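Side-chain contacts in uncharacterized protein (Sulfolobus tokodaii, PDB 2PD2), which is of unknown function but belongs to the DsrE/DsrF-like family and assembles from three copies of a small alpha/beta chain built on a parallel sheet: residues K2-I7 / V96-E101; E31-L36 / V92-R97; L76-L81 / I85-S90. All coordinates share one frame; numbering follows the deposited sequence.

Contact 1 of 3, residues K2-I7 / V96-E101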
loop_
_atom_site.group_PDB
_atom_site.type_symbol
_atom_site.label_atom_id
_atom_site.label_comp_id
_atom_site.label_asym_id
_atom_site.label_seq_id
_atom_site.Cartn_x
_atom_site.Cartn_y
_atom_site.Cartn_z
ATOM N N LYS A 2 -10.230 1.029 -15.197
ATOM C CA LYS A 2 -9.065 0.149 -15.108
ATOM C C LYS A 2 -8.378 0.233 -13.744
ATOM O O LYS A 2 -7.966 1.310 -13.309
ATOM C CB LYS A 2 -8.068 0.501 -16.215
ATOM C CG LYS A 2 -8.580 0.206 -17.634
ATOM C CD LYS A 2 -7.611 0.752 -18.694
ATOM C CE LYS A 2 -7.886 0.156 -20.073
ATOM N NZ LYS A 2 -9.275 0.419 -20.535
ATOM N N VAL A 3 -8.254 -0.912 -13.076
ATOM C CA VAL A 3 -7.628 -0.969 -11.757
ATOM C C VAL A 3 -6.553 -2.053 -11.694
ATOM O O VAL A 3 -6.808 -3.205 -12.036
ATOM C CB VAL A 3 -8.671 -1.292 -10.656
ATOM C CG1 VAL A 3 -8.022 -1.212 -9.279
ATOM C CG2 VAL A 3 -9.856 -0.330 -10.753
ATOM N N VAL A 4 -5.346 -1.675 -11.287
ATOM C CA VAL A 4 -4.284 -2.651 -11.138
ATOM C C VAL A 4 -4.163 -2.862 -9.625
ATOM O O VAL A 4 -3.857 -1.938 -8.867
ATOM C CB VAL A 4 -2.944 -2.158 -11.772
ATOM C CG1 VAL A 4 -2.475 -0.873 -11.123
ATOM C CG2 VAL A 4 -1.891 -3.247 -11.655
ATOM N N VAL A 5 -4.462 -4.081 -9.193
ATOM C CA VAL A 5 -4.432 -4.448 -7.784
ATOM C C VAL A 5 -3.153 -5.182 -7.390
ATOM O O VAL A 5 -2.731 -6.119 -8.059
ATOM C CB VAL A 5 -5.613 -5.371 -7.436
ATOM C CG1 VAL A 5 -5.564 -5.749 -5.952
ATOM C CG2 VAL A 5 -6.934 -4.689 -7.780
ATOM N N GLN A 6 -2.554 -4.764 -6.283
ATOM C CA GLN A 6 -1.335 -5.402 -5.797
ATOM C C GLN A 6 -1.592 -6.192 -4.516
ATOM O O GLN A 6 -2.302 -5.727 -3.630
ATOM C CB GLN A 6 -0.263 -4.350 -5.501
ATOM C CG GLN A 6 0.919 -4.882 -4.676
ATOM C CD GLN A 6 1.709 -3.767 -4.019
ATOM O OE1 GLN A 6 1.132 -2.795 -3.529
ATOM N NE2 GLN A 6 3.032 -3.907 -3.992
ATOM N N ILE A 7 -1.024 -7.390 -4.436
ATOM C CA ILE A 7 -1.126 -8.221 -3.236
ATOM C C ILE A 7 0.280 -8.779 -3.034
ATOM O O ILE A 7 0.816 -9.436 -3.925
ATOM C CB ILE A 7 -2.111 -9.397 -3.402
ATOM C CG1 ILE A 7 -3.494 -8.883 -3.806
ATOM C CG2 ILE A 7 -2.224 -10.151 -2.086
ATOM C CD1 ILE A 7 -4.530 -9.986 -3.973
ATOM N N VAL A 96 3.919 -0.749 -11.826
ATOM C CA VAL A 96 4.325 0.590 -12.229
ATOM C C VAL A 96 3.914 0.885 -13.678
ATOM O O VAL A 96 3.377 1.951 -13.971
ATOM C CB VAL A 96 5.857 0.772 -12.054
ATOM C CG1 VAL A 96 6.323 2.042 -12.753
ATOM C CG2 VAL A 96 6.200 0.838 -10.550
ATOM N N ARG A 97 4.157 -0.060 -14.584
ATOM C CA ARG A 97 3.800 0.148 -15.988
ATOM C C ARG A 97 2.299 0.338 -16.198
ATOM O O ARG A 97 1.890 1.225 -16.942
ATOM C CB ARG A 97 4.303 -1.011 -16.863
ATOM C CG ARG A 97 5.769 -0.892 -17.267
ATOM C CD ARG A 97 6.163 -1.958 -18.284
ATOM N NE ARG A 97 6.268 -3.281 -17.679
ATOM C CZ ARG A 97 7.372 -3.753 -17.104
ATOM N NH1 ARG A 97 8.469 -3.007 -17.064
ATOM N NH2 ARG A 97 7.380 -4.964 -16.564
ATOM N N LYS A 98 1.473 -0.489 -15.556
ATOM C CA LYS A 98 0.033 -0.341 -15.715
ATOM C C LYS A 98 -0.390 1.045 -15.234
ATOM O O LYS A 98 -1.225 1.692 -15.861
ATOM C CB LYS A 98 -0.737 -1.426 -14.940
ATOM C CG LYS A 98 -0.426 -2.862 -15.373
ATOM C CD LYS A 98 -0.507 -3.065 -16.888
ATOM C CE LYS A 98 -1.892 -2.793 -17.456
ATOM N NZ LYS A 98 -1.926 -3.036 -18.932
ATOM N N GLN A 99 0.182 1.507 -14.125
ATOM C CA GLN A 99 -0.170 2.835 -13.632
ATOM C C GLN A 99 0.200 3.914 -14.643
ATOM O O GLN A 99 -0.549 4.867 -14.836
ATOM C CB GLN A 99 0.524 3.138 -12.303
ATOM C CG GLN A 99 -0.078 2.432 -11.097
ATOM C CD GLN A 99 0.518 2.934 -9.793
ATOM O OE1 GLN A 99 0.228 4.043 -9.353
ATOM N NE2 GLN A 99 1.369 2.119 -9.180
ATOM N N SER A 100 1.351 3.762 -15.292
ATOM C CA SER A 100 1.780 4.753 -16.276
ATOM C C SER A 100 0.853 4.708 -17.490
ATOM O O SER A 100 0.776 5.662 -18.259
ATOM C CB SER A 100 3.230 4.496 -16.714
ATOM O OG SER A 100 3.333 3.337 -17.520
ATOM N N GLU A 101 0.152 3.592 -17.654
ATOM C CA GLU A 101 -0.779 3.424 -18.760
ATOM C C GLU A 101 -2.173 3.927 -18.382
ATOM O O GLU A 101 -3.110 3.818 -19.170
ATOM C CB GLU A 101 -0.842 1.948 -19.176
ATOM C CG GLU A 101 0.347 1.468 -20.013
ATOM C CD GLU A 101 0.466 -0.054 -20.062
ATOM O OE1 GLU A 101 -0.574 -0.737 -20.147
ATOM O OE2 GLU A 101 1.603 -0.573 -20.021
#
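Val4 is the one residue of strand 2-7 whose side chain meets the last turn of helix 91-100, and its two methyls divide the work between Lys98 and Gln99. The apolar part comes first. With chi1 at 60°, CG2 stands anti to the backbone N and lies against the root of the lysine, 3.9 Å from Lys98 CB and close to CG as well. The other branch, Val4 CG1, reaches Gln99 CG at 4.1 Å, the two side chains crossing at about a right angle. Both helical residues thus offer methylene groups to the valine and take their polar ends elsewhere. No hydrogen bond joins strand to helix here.

Most polar interactions stay at the helix end. Lys98 starts toward the strand, then bends at chi2 (-50°) and chi3, which carries its ammonium away to a salt bridge with Glu101, NZ to OE1 2.9 Å. The lysine meets that oxygen on the syn side, tilted 28° from the carboxylate plane. Ser100 OG turns back to donate to Arg97 O at 2.6 Å, a side-chain bond inside the final turn. The amide of Gln99 reaches across the subunit interface, NE2 binding Tyr105 O of the second subunit.

Strand 2-7 is an inner strand of the parallel sheet, hydrogen-bonded on one edge to strand 31-36 and on the other to strand 104-107. Val3 and Val5 pack on helix 13-26, whereas Val4 faces helix 91-100, with Trp103 beside the lysine. This places the two helices on opposite faces of the sheet, as in a three-layer alpha/beta sandwich.

Contact 2 of 3, residues E31-L36 / V92-R97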
loop_
_atom_site.group_PDB
_atom_site.type_symbol
_atom_site.label_atom_id
_atom_site.label_comp_id
_atom_site.label_asym_id
_atom_site.label_seq_id
_atom_site.Cartn_x
_atom_site.Cartn_y
_atom_site.Cartn_z
ATOM N N GLU A 31 -12.347 -3.026 -15.018
ATOM C CA GLU A 31 -11.378 -3.822 -15.759
ATOM C C GLU A 31 -10.272 -4.013 -14.728
ATOM O O GLU A 31 -9.490 -3.101 -14.462
ATOM C CB GLU A 31 -10.862 -3.046 -16.963
ATOM C CG GLU A 31 -10.380 -3.919 -18.092
ATOM C CD GLU A 31 -9.880 -3.110 -19.266
ATOM O OE1 GLU A 31 -10.508 -2.076 -19.589
ATOM O OE2 GLU A 31 -8.864 -3.509 -19.865
ATOM N N ILE A 32 -10.211 -5.206 -14.148
ATOM C CA ILE A 32 -9.261 -5.478 -13.083
ATOM C C ILE A 32 -8.137 -6.456 -13.391
ATOM O O ILE A 32 -8.363 -7.512 -13.975
ATOM C CB ILE A 32 -10.019 -6.014 -11.838
ATOM C CG1 ILE A 32 -11.148 -5.049 -11.458
ATOM C CG2 ILE A 32 -9.059 -6.199 -10.664
ATOM C CD1 ILE A 32 -12.237 -5.710 -10.618
ATOM N N GLU A 33 -6.927 -6.087 -12.971
ATOM C CA GLU A 33 -5.747 -6.931 -13.112
ATOM C C GLU A 33 -5.144 -7.048 -11.717
ATOM O O GLU A 33 -4.847 -6.044 -11.074
ATOM C CB GLU A 33 -4.693 -6.322 -14.041
ATOM C CG GLU A 33 -3.420 -7.173 -14.075
ATOM C CD GLU A 33 -2.324 -6.597 -14.961
ATOM O OE1 GLU A 33 -2.646 -5.966 -15.985
ATOM O OE2 GLU A 33 -1.135 -6.797 -14.640
ATOM N N VAL A 34 -4.976 -8.271 -11.244
ATOM C CA VAL A 34 -4.411 -8.476 -9.923
ATOM C C VAL A 34 -3.008 -9.040 -10.052
ATOM O O VAL A 34 -2.807 -10.099 -10.649
ATOM C CB VAL A 34 -5.257 -9.452 -9.091
ATOM C CG1 VAL A 34 -4.692 -9.538 -7.676
ATOM C CG2 VAL A 34 -6.712 -8.992 -9.063
ATOM N N VAL A 35 -2.046 -8.328 -9.482
ATOM C CA VAL A 35 -0.646 -8.741 -9.520
ATOM C C VAL A 35 -0.183 -9.243 -8.151
ATOM O O VAL A 35 -0.159 -8.482 -7.178
ATOM C CB VAL A 35 0.264 -7.560 -9.924
ATOM C CG1 VAL A 35 1.738 -7.988 -9.866
ATOM C CG2 VAL A 35 -0.109 -7.067 -11.315
ATOM N N LEU A 36 0.185 -10.519 -8.074
ATOM C CA LEU A 36 0.669 -11.070 -6.813
ATOM C C LEU A 36 2.184 -11.249 -6.845
ATOM O O LEU A 36 2.727 -11.843 -7.781
ATOM C CB LEU A 36 -0.012 -12.406 -6.503
ATOM C CG LEU A 36 -1.541 -12.368 -6.343
ATOM C CD1 LEU A 36 -2.206 -12.430 -7.718
ATOM C CD2 LEU A 36 -1.998 -13.542 -5.504
ATOM N N VAL A 92 6.404 -5.825 -9.590
ATOM C CA VAL A 92 6.477 -4.395 -9.324
ATOM C C VAL A 92 6.622 -3.613 -10.628
ATOM O O VAL A 92 6.094 -2.514 -10.754
ATOM C CB VAL A 92 7.640 -4.067 -8.355
ATOM C CG1 VAL A 92 7.350 -4.689 -6.996
ATOM C CG2 VAL A 92 8.959 -4.603 -8.898
ATOM N N GLY A 93 7.327 -4.183 -11.600
ATOM C CA GLY A 93 7.472 -3.512 -12.882
ATOM C C GLY A 93 6.122 -3.419 -13.584
ATOM O O GLY A 93 5.810 -2.418 -14.230
ATOM N N GLU A 94 5.320 -4.473 -13.458
ATOM C CA GLU A 94 3.991 -4.511 -14.063
ATOM C C GLU A 94 3.089 -3.469 -13.395
ATOM O O GLU A 94 2.376 -2.716 -14.066
ATOM C CB GLU A 94 3.385 -5.910 -13.891
ATOM C CG GLU A 94 1.930 -6.042 -14.346
ATOM C CD GLU A 94 1.766 -5.999 -15.856
ATOM O OE1 GLU A 94 2.760 -5.733 -16.560
ATOM O OE2 GLU A 94 0.636 -6.227 -16.341
ATOM N N ILE A 95 3.126 -3.432 -12.068
ATOM C CA ILE A 95 2.316 -2.497 -11.296
ATOM C C ILE A 95 2.633 -1.060 -11.709
ATOM O O ILE A 95 1.731 -0.251 -11.946
ATOM C CB ILE A 95 2.566 -2.706 -9.777
ATOM C CG1 ILE A 95 1.942 -4.040 -9.337
ATOM C CG2 ILE A 95 1.990 -1.549 -8.976
ATOM C CD1 ILE A 95 2.351 -4.502 -7.937
ATOM N N VAL A 96 3.919 -0.749 -11.826
ATOM C CA VAL A 96 4.325 0.590 -12.229
ATOM C C VAL A 96 3.914 0.885 -13.678
ATOM O O VAL A 96 3.377 1.951 -13.971
ATOM C CB VAL A 96 5.857 0.772 -12.054
ATOM C CG1 VAL A 96 6.323 2.042 -12.753
ATOM C CG2 VAL A 96 6.200 0.838 -10.550
ATOM N N ARG A 97 4.157 -0.060 -14.584
ATOM C CA ARG A 97 3.800 0.148 -15.988
ATOM C C ARG A 97 2.299 0.338 -16.198
ATOM O O ARG A 97 1.890 1.225 -16.942
ATOM C CB ARG A 97 4.303 -1.011 -16.863
ATOM C CG ARG A 97 5.769 -0.892 -17.267
ATOM C CD ARG A 97 6.163 -1.958 -18.284
ATOM N NE ARG A 97 6.268 -3.281 -17.679
ATOM C CZ ARG A 97 7.372 -3.753 -17.104
ATOM N NH1 ARG A 97 8.469 -3.007 -17.064
ATOM N NH2 ARG A 97 7.380 -4.964 -16.564
#
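Glu33 and Glu94 approach carboxylate to carboxylate, with Glu33 OE2 only 2.5 Å from Glu94 OE2. Their planes are turned 31° apart. Two carboxylate oxygens this close would repel if both groups were charged, so one acid probably carries a proton. Glu33 gets there fully stretched, CG anti to the backbone N (chi1 175°) and the chain straight beyond it, while Glu94 folds at chi2 (72°) and turns its carboxylate along the helix side.

That bend leaves the aliphatic part of Glu94 for Val35: CG2 of the valine rests 3.8 Å from Glu94 CG. The second branch, Val35 CG1, leans on Ile95, whose CG1 also lies 3.9 Å from Val35 CB and whose CD1 extends to the same methyl. Val35 therefore rests against two successive helical residues, one acidic and one apolar.

Helix 91-100 runs antiparallel but oblique to strand 31-36, at 149° with the axes of the two segments 8.9 Å apart. The strand lies in the sheet between strands 2-7 and 63-67; Glu33 also touches Leu63, Val65 and Trp103, and Ile95 reaches Gln6 on strand 2-7 and Leu106 of the second subunit.

Contact 3 of 3, residues L76-L81 / I85-S90; sequences LSHDQL and IKIVTS
Ile87 lays its terminal methyl over one face of the His78 imidazole, a CH-pi contact with CD1 3.9 Å from the ring centroid and 18° off the normal. The methyl is displaced toward the rim, so its nearest ring atom is ND1, 3.7 Å from Ile87 CD1.

Both side chains are set for this by their torsions. His78 places CG opposite its carbonyl carbon (chi1 -57°), which brings the imidazole nearer to the strand than the start of the side chain would suggest. Ile87 adopts the same first rotamer and then runs straight on at chi2 (168°), thrusting CD1 outward from strand 86-88 as the one atom that touches the ring. The same methyl approaches Leu81 CD1 at 4.3 Å, a looser apolar contact, bridging the histidine and the buried leucine.

The His78 loop, which follows helix 68-73 and packs on edge strand 86-88 of this chain's parallel sheet, is tied up locally. Ser77 N donates to Gln80 OE1 at 2.7 Å, the donor standing well above the carbonyl plane, and Gln80 N in turn binds Ser77 O at 2.8 Å. Helix 68-73 lies alongside, Ile71 touching both His78 and Leu81 and Glu68 touching His78 and Ile87.

No hydrogen bond or salt bridge joins residues 76-81 to 85-90. Their association rests on dispersion between a methyl, an aromatic face and a leucine, a weak, non-directional attraction.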
loop_
_atom_site.group_PDB
_atom_site.type_symbol
_atom_site.label_atom_id
_atom_site.label_comp_id
_atom_site.label_asym_id
_atom_site.label_seq_id
_atom_site.Cartn_x
_atom_site.Cartn_y
_atom_site.Cartn_z
ATOM N N LEU A 76 9.255 -22.029 -6.712
ATOM C CA LEU A 76 8.059 -22.647 -7.267
ATOM C C LEU A 76 8.279 -22.932 -8.742
ATOM O O LEU A 76 9.150 -22.341 -9.369
ATOM C CB LEU A 76 6.841 -21.732 -7.108
ATOM C CG LEU A 76 6.483 -21.308 -5.683
ATOM C CD1 LEU A 76 5.204 -20.483 -5.718
ATOM C CD2 LEU A 76 6.311 -22.533 -4.795
ATOM N N SER A 77 7.481 -23.844 -9.283
ATOM C CA SER A 77 7.556 -24.220 -10.690
ATOM C C SER A 77 6.267 -23.778 -11.373
ATOM O O SER A 77 5.191 -23.864 -10.783
ATOM C CB SER A 77 7.711 -25.734 -10.819
ATOM O OG SER A 77 7.576 -26.143 -12.168
ATOM N N HIS A 78 6.371 -23.308 -12.612
ATOM C CA HIS A 78 5.185 -22.863 -13.336
ATOM C C HIS A 78 4.196 -24.006 -13.477
ATOM O O HIS A 78 2.993 -23.792 -13.621
ATOM C CB HIS A 78 5.563 -22.326 -14.715
ATOM C CG HIS A 78 6.557 -21.214 -14.673
ATOM N ND1 HIS A 78 6.676 -20.366 -13.590
ATOM C CD2 HIS A 78 7.482 -20.802 -15.572
ATOM C CE1 HIS A 78 7.631 -19.488 -13.823
ATOM N NE2 HIS A 78 8.137 -19.730 -15.020
ATOM N N ASP A 79 4.721 -25.226 -13.435
ATOM C CA ASP A 79 3.900 -26.424 -13.525
ATOM C C ASP A 79 2.985 -26.531 -12.309
ATOM O O ASP A 79 1.923 -27.145 -12.376
ATOM C CB ASP A 79 4.790 -27.669 -13.573
ATOM C CG ASP A 79 5.486 -27.836 -14.901
ATOM O OD1 ASP A 79 5.954 -26.821 -15.456
ATOM O OD2 ASP A 79 5.575 -28.983 -15.387
ATOM N N GLN A 80 3.406 -25.922 -11.206
ATOM C CA GLN A 80 2.673 -25.985 -9.947
ATOM C C GLN A 80 1.607 -24.912 -9.764
ATOM O O GLN A 80 0.826 -24.960 -8.815
ATOM C CB GLN A 80 3.673 -25.912 -8.789
ATOM C CG GLN A 80 4.943 -26.735 -9.019
ATOM C CD GLN A 80 5.963 -26.593 -7.895
ATOM O OE1 GLN A 80 6.270 -25.485 -7.455
ATOM N NE2 GLN A 80 6.498 -27.717 -7.436
ATOM N N LEU A 81 1.566 -23.949 -10.672
ATOM C CA LEU A 81 0.601 -22.861 -10.571
ATOM C C LEU A 81 -0.749 -23.176 -11.209
ATOM O O LEU A 81 -0.857 -24.054 -12.067
ATOM C CB LEU A 81 1.193 -21.599 -11.202
ATOM C CG LEU A 81 2.547 -21.209 -10.600
ATOM C CD1 LEU A 81 3.156 -20.073 -11.395
ATOM C CD2 LEU A 81 2.370 -20.826 -9.136
ATOM N N ILE A 85 -3.043 -18.755 -15.391
ATOM C CA ILE A 85 -2.380 -17.661 -14.698
ATOM C C ILE A 85 -1.359 -17.027 -15.645
ATOM O O ILE A 85 -0.588 -17.737 -16.284
ATOM C CB ILE A 85 -1.613 -18.180 -13.444
ATOM C CG1 ILE A 85 -2.599 -18.553 -12.332
ATOM C CG2 ILE A 85 -0.608 -17.149 -12.972
ATOM C CD1 ILE A 85 -3.538 -17.455 -11.946
ATOM N N LYS A 86 -1.355 -15.703 -15.748
ATOM C CA LYS A 86 -0.367 -15.033 -16.590
ATOM C C LYS A 86 0.798 -14.685 -15.679
ATOM O O LYS A 86 0.618 -14.520 -14.476
ATOM C CB LYS A 86 -0.931 -13.757 -17.225
ATOM C CG LYS A 86 -1.789 -14.006 -18.457
ATOM C CD LYS A 86 -2.948 -14.927 -18.120
ATOM C CE LYS A 86 -3.940 -15.019 -19.248
ATOM N NZ LYS A 86 -5.049 -15.941 -18.881
ATOM N N ILE A 87 1.990 -14.595 -16.256
ATOM C CA ILE A 87 3.194 -14.281 -15.503
ATOM C C ILE A 87 3.913 -13.093 -16.133
ATOM O O ILE A 87 3.921 -12.950 -17.351
ATOM C CB ILE A 87 4.164 -15.485 -15.509
ATOM C CG1 ILE A 87 3.532 -16.667 -14.770
ATOM C CG2 ILE A 87 5.486 -15.097 -14.879
ATOM C CD1 ILE A 87 4.280 -17.970 -14.967
ATOM N N VAL A 88 4.501 -12.237 -15.303
ATOM C CA VAL A 88 5.263 -11.100 -15.806
ATOM C C VAL A 88 6.662 -11.222 -15.224
ATOM O O VAL A 88 6.857 -11.870 -14.193
ATOM C CB VAL A 88 4.643 -9.736 -15.399
ATOM C CG1 VAL A 88 3.291 -9.576 -16.064
ATOM C CG2 VAL A 88 4.521 -9.631 -13.879
ATOM N N THR A 89 7.637 -10.617 -15.892
ATOM C CA THR A 89 9.019 -10.690 -15.436
ATOM C C THR A 89 9.178 -10.118 -14.032
ATOM O O THR A 89 9.919 -10.661 -13.208
ATOM C CB THR A 89 9.971 -9.931 -16.403
ATOM O OG1 THR A 89 9.627 -8.542 -16.426
ATOM C CG2 THR A 89 9.856 -10.487 -17.815
ATOM N N SER A 90 8.468 -9.027 -13.765
ATOM C CA SER A 90 8.522 -8.362 -12.470
ATOM C C SER A 90 7.133 -7.879 -12.072
ATOM O O SER A 90 6.469 -7.175 -12.832
ATOM C CB SER A 90 9.484 -7.172 -12.546
ATOM O OG SER A 90 9.402 -6.354 -11.397
#

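Overall arrangement
Contacts 1 and 2 are adjoining parts of one interface, their centres about 4 Å apart: helix 91-100 packs over the neighbouring strands 2-7 and 31-36, and the two contacts share Val96 and Arg97. They meet where Gln6 packs on Ile95 and Lys98 on Glu33. Contact 3 lies at the edge of the sheet formed by strand 86-88, its centre about 14 Å from that of contact 2 and 19 Å from that of contact 1. Along the chain it falls between the halves of both, and its strand, outermost in this chain, leads directly into the helix. Glu94 touches Val88 there. All three contacts adjoin the second subunit, so helix 91-100 links sheet packing to assembly.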